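Local structure of uncharacterized protein (Vibrio parahaemolyticus, 1ZBP) at residues D147-T161 with G202-E214. The protein is of unknown function, belongs to the ImpE family and combines an N-terminal helical region with a C-terminal region rich in beta strands. Sequence-based numbering, arbitrary orientation.
Sequences DIDDRLGGYIELFST and GEGHMPMTYVDSE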
# COMPACT_ATOMS: atom_id res chain seq x y z
N ASP A 147 10.91 -2.23 6.41
CA ASP A 147 10.24 -0.93 6.24
C ASP A 147 10.55 -0.09 7.49
O ASP A 147 10.56 -0.62 8.60
CB ASP A 147 8.72 -1.13 6.11
CG ASP A 147 8.00 0.13 5.64
OD1 ASP A 147 8.20 1.21 6.23
OD2 ASP A 147 7.22 0.04 4.67
N ILE A 148 10.81 1.20 7.32
CA ILE A 148 11.13 2.06 8.46
C ILE A 148 9.95 2.13 9.44
O ILE A 148 10.14 2.10 10.66
CB ILE A 148 11.53 3.49 8.00
CG1 ILE A 148 12.89 3.44 7.29
CG2 ILE A 148 11.61 4.44 9.22
CD1 ILE A 148 13.32 4.79 6.68
N ASP A 149 8.75 2.21 8.88
CA ASP A 149 7.48 2.22 9.62
C ASP A 149 7.49 1.09 10.66
O ASP A 149 7.93 -0.02 10.35
CB ASP A 149 6.34 1.98 8.63
CG ASP A 149 4.97 2.17 9.24
OD1 ASP A 149 4.50 3.33 9.32
OD2 ASP A 149 4.37 1.16 9.64
N ASP A 150 7.00 1.34 11.87
CA ASP A 150 6.99 0.30 12.91
C ASP A 150 5.77 -0.62 12.86
O ASP A 150 5.76 -1.67 13.51
CB ASP A 150 7.09 0.92 14.30
CG ASP A 150 8.49 1.34 14.63
OD1 ASP A 150 8.65 2.37 15.32
OD2 ASP A 150 9.44 0.63 14.21
N ARG A 151 4.76 -0.23 12.10
CA ARG A 151 3.56 -1.05 11.95
C ARG A 151 3.85 -2.16 10.93
O ARG A 151 3.59 -3.35 11.18
CB ARG A 151 2.38 -0.19 11.50
CG ARG A 151 1.28 -0.95 10.75
CD ARG A 151 0.06 -1.16 11.62
NE ARG A 151 -0.43 0.12 12.12
CZ ARG A 151 -0.84 1.11 11.34
NH1 ARG A 151 -0.82 0.95 10.03
NH2 ARG A 151 -1.23 2.27 11.86
N LEU A 152 4.41 -1.77 9.78
CA LEU A 152 4.73 -2.73 8.72
C LEU A 152 5.96 -3.58 9.03
O LEU A 152 5.97 -4.78 8.74
CB LEU A 152 4.92 -1.98 7.39
CG LEU A 152 3.72 -1.89 6.44
CD1 LEU A 152 2.41 -2.00 7.20
CD2 LEU A 152 3.82 -0.61 5.64
N GLY A 153 6.98 -2.98 9.63
CA GLY A 153 8.20 -3.69 9.99
C GLY A 153 8.83 -4.54 8.90
O GLY A 153 9.34 -4.01 7.91
N GLY A 154 8.82 -5.85 9.07
CA GLY A 154 9.41 -6.70 8.06
C GLY A 154 8.37 -7.23 7.09
O GLY A 154 8.50 -8.34 6.58
N TYR A 155 7.32 -6.45 6.85
CA TYR A 155 6.24 -6.87 5.96
C TYR A 155 6.00 -5.94 4.77
O TYR A 155 6.29 -4.75 4.85
CB TYR A 155 4.91 -6.96 6.72
CG TYR A 155 4.81 -8.12 7.68
CD1 TYR A 155 4.14 -9.29 7.31
CD2 TYR A 155 5.38 -8.06 8.95
CE1 TYR A 155 4.04 -10.36 8.18
CE2 TYR A 155 5.29 -9.13 9.83
CZ TYR A 155 4.62 -10.28 9.44
OH TYR A 155 4.55 -11.36 10.30
N ILE A 156 5.52 -6.49 3.67
CA ILE A 156 5.16 -5.66 2.53
C ILE A 156 3.67 -5.89 2.40
O ILE A 156 3.12 -6.87 2.94
CB ILE A 156 5.85 -6.06 1.20
CG1 ILE A 156 5.61 -7.54 0.90
CG2 ILE A 156 7.32 -5.69 1.24
CD1 ILE A 156 5.85 -7.89 -0.55
N GLU A 157 3.01 -4.98 1.69
CA GLU A 157 1.57 -5.08 1.49
C GLU A 157 1.24 -5.37 0.02
O GLU A 157 1.93 -4.93 -0.90
CB GLU A 157 0.90 -3.77 1.91
CG GLU A 157 1.25 -3.29 3.33
CD GLU A 157 0.44 -2.06 3.75
OE1 GLU A 157 -0.53 -2.19 4.52
OE2 GLU A 157 0.78 -0.94 3.33
N LEU A 158 0.18 -6.13 -0.20
CA LEU A 158 -0.20 -6.46 -1.56
C LEU A 158 -1.70 -6.47 -1.65
O LEU A 158 -2.38 -6.83 -0.70
CB LEU A 158 0.33 -7.84 -1.97
CG LEU A 158 1.85 -8.04 -2.11
CD1 LEU A 158 2.19 -9.52 -2.15
CD2 LEU A 158 2.34 -7.34 -3.38
N PHE A 159 -2.21 -6.04 -2.79
CA PHE A 159 -3.64 -6.06 -3.05
C PHE A 159 -3.75 -7.11 -4.16
O PHE A 159 -3.30 -6.88 -5.27
CB PHE A 159 -4.13 -4.70 -3.55
CG PHE A 159 -4.11 -3.61 -2.51
CD1 PHE A 159 -4.06 -3.92 -1.15
CD2 PHE A 159 -4.20 -2.28 -2.88
CE1 PHE A 159 -4.10 -2.93 -0.19
CE2 PHE A 159 -4.24 -1.28 -1.92
CZ PHE A 159 -4.19 -1.60 -0.56
N SER A 160 -4.32 -8.27 -3.85
CA SER A 160 -4.45 -9.34 -4.84
C SER A 160 -5.55 -9.04 -5.85
O SER A 160 -6.44 -8.22 -5.59
CB SER A 160 -4.75 -10.66 -4.16
OG SER A 160 -6.01 -10.64 -3.55
N THR A 161 -5.49 -9.72 -6.98
CA THR A 161 -6.47 -9.56 -8.05
C THR A 161 -7.89 -9.83 -7.53
O THR A 161 -8.80 -9.07 -7.81
CB THR A 161 -6.18 -10.52 -9.23
OG1 THR A 161 -4.88 -10.25 -9.77
CG2 THR A 161 -7.22 -10.34 -10.33
N GLY A 202 3.45 -14.72 -8.96
CA GLY A 202 2.18 -14.05 -9.13
C GLY A 202 2.30 -12.57 -9.37
O GLY A 202 3.39 -12.06 -9.65
N GLU A 203 1.18 -11.87 -9.28
CA GLU A 203 1.16 -10.43 -9.47
C GLU A 203 0.01 -9.75 -8.73
O GLU A 203 -1.01 -10.36 -8.44
CB GLU A 203 1.08 -10.09 -10.95
CG GLU A 203 -0.07 -10.74 -11.71
CD GLU A 203 -0.05 -10.36 -13.18
OE1 GLU A 203 1.06 -10.09 -13.70
OE2 GLU A 203 -1.13 -10.35 -13.82
N GLY A 204 0.21 -8.47 -8.44
CA GLY A 204 -0.81 -7.71 -7.75
C GLY A 204 -0.40 -6.26 -7.72
O GLY A 204 0.34 -5.79 -8.60
N HIS A 205 -0.90 -5.54 -6.72
CA HIS A 205 -0.59 -4.13 -6.55
C HIS A 205 -0.13 -3.92 -5.11
O HIS A 205 -0.63 -4.56 -4.18
CB HIS A 205 -1.82 -3.26 -6.83
CG HIS A 205 -2.23 -3.26 -8.26
ND1 HIS A 205 -2.12 -2.15 -9.07
CD2 HIS A 205 -2.71 -4.25 -9.05
CE1 HIS A 205 -2.52 -2.46 -10.29
NE2 HIS A 205 -2.88 -3.73 -10.31
N MSE A 206 0.83 -3.01 -4.96
CA MSE A 206 1.39 -2.66 -3.66
C MSE A 206 1.07 -1.21 -3.34
O MSE A 206 1.40 -0.31 -4.13
CB MSE A 206 2.90 -2.84 -3.68
CG MSE A 206 3.58 -2.45 -2.38
SE MSE A 206 5.48 -2.78 -2.30
CE MSE A 206 5.47 -4.66 -1.82
N PRO A 207 0.41 -0.94 -2.21
CA PRO A 207 0.14 0.47 -1.93
C PRO A 207 1.51 1.12 -1.70
O PRO A 207 2.30 0.65 -0.90
CB PRO A 207 -0.75 0.41 -0.68
CG PRO A 207 -0.34 -0.85 -0.01
CD PRO A 207 -0.18 -1.81 -1.18
N MSE A 208 1.78 2.18 -2.45
CA MSE A 208 3.05 2.91 -2.41
C MSE A 208 3.12 3.95 -1.28
O MSE A 208 4.17 4.54 -1.06
CB MSE A 208 3.26 3.59 -3.77
CG MSE A 208 4.58 3.31 -4.46
SE MSE A 208 5.09 1.44 -4.58
CE MSE A 208 6.92 1.74 -5.20
N THR A 209 2.02 4.15 -0.57
CA THR A 209 1.97 5.13 0.52
C THR A 209 1.49 4.49 1.82
O THR A 209 0.83 3.47 1.80
CB THR A 209 1.00 6.28 0.14
OG1 THR A 209 1.18 7.37 1.05
CG2 THR A 209 -0.43 5.81 0.23
N TYR A 210 1.83 5.08 2.97
CA TYR A 210 1.39 4.52 4.24
C TYR A 210 -0.11 4.66 4.44
O TYR A 210 -0.73 5.54 3.88
CB TYR A 210 2.14 5.17 5.40
CG TYR A 210 3.58 4.76 5.45
CD1 TYR A 210 3.94 3.41 5.62
CD2 TYR A 210 4.59 5.68 5.24
CE1 TYR A 210 5.26 3.01 5.58
CE2 TYR A 210 5.91 5.28 5.20
CZ TYR A 210 6.24 3.95 5.37
OH TYR A 210 7.56 3.59 5.34
N VAL A 211 -0.68 3.78 5.27
CA VAL A 211 -2.12 3.79 5.52
C VAL A 211 -2.61 5.02 6.28
O VAL A 211 -3.75 5.46 6.08
CB VAL A 211 -2.55 2.48 6.26
CG1 VAL A 211 -2.08 2.49 7.71
CG2 VAL A 211 -4.05 2.31 6.17
N ASP A 212 -1.76 5.60 7.11
CA ASP A 212 -2.15 6.79 7.87
C ASP A 212 -2.00 8.11 7.12
O ASP A 212 -2.43 9.15 7.62
CB ASP A 212 -1.36 6.87 9.18
CG ASP A 212 -1.80 5.83 10.19
OD1 ASP A 212 -2.98 5.86 10.60
OD2 ASP A 212 -0.97 4.97 10.57
N SER A 213 -1.41 8.10 5.93
CA SER A 213 -1.22 9.35 5.19
C SER A 213 -2.51 10.18 5.16
O SER A 213 -3.58 9.67 4.80
CB SER A 213 -0.69 9.06 3.77
OG SER A 213 -1.38 8.01 3.15
N GLU A 214 -2.39 11.45 5.55
CA GLU A 214 -3.53 12.38 5.64
C GLU A 214 -3.54 13.59 4.68
O GLU A 214 -4.56 13.86 4.04
CB GLU A 214 -3.65 12.89 7.08
CG GLU A 214 -4.66 14.01 7.31
CD GLU A 214 -6.07 13.63 6.92
OE1 GLU A 214 -6.37 13.58 5.70
OE2 GLU A 214 -6.89 13.37 7.83
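Tyr-210 and the loop 147-152 illustrate how one aromatic side chain can be held at its face, edge and hydroxyl by a single loop. From CB, CG is placed anti to the carbonyl carbon (chi1 -70°), which sends the ring into the loop. CD1 takes part in a face contact: Asp-149 OD1 stands 3.7 Å above the ring plane, offset toward the rim and with the carboxylate and ring planes nearly parallel. Next, CE1 meets CB of Asp-149 at 3.4 Å, while CD2 of Leu-152 lies at the edge, close to the ring plane. At the tip, OH donates to the syn lone pair of Asp-147 OD1 across 2.6 Å. That oxygen also accepts from Asp-149 N in an Asx turn, so the carboxylate that holds the phenol also shapes the loop. Asp-149 OD2 takes the amide hydrogens of Arg-151 and Leu-152, which steadies the carboxylate over the ring. Farther out, Arg-151 NH2 makes a salt bridge to Asp-212 OD2 at 3.0 Å, its hydrogen bond using the syn lone pair with OD2 tilted out of the guanidinium plane.

At the other end, strands 155-159 and 202-207 meet in a single antiparallel hydrogen-bonded pair, Phe-159 with His-205, their N-to-C directions 120° apart, far from the 180° of a regular antiparallel pair. Beside this crossing, Pro-207 CD sits 4.1 Å from the centroid of the Phe-159 ring, over its face in a CH-pi contact. Selenomethionine Met-206 runs extended to its SE and then bends, bringing CE to Ile-156 CB at 3.4 Å.

The crossing thus connects an edge strand of the eight-stranded antiparallel sheet, 202-207, with strand 155-159 at the margin of a small mixed sheet. Helix 65-84 touches Phe-159, His-205 and Pro-207, whereas strand 235-239 packs against Asp-149, Arg-151 and Asp-212.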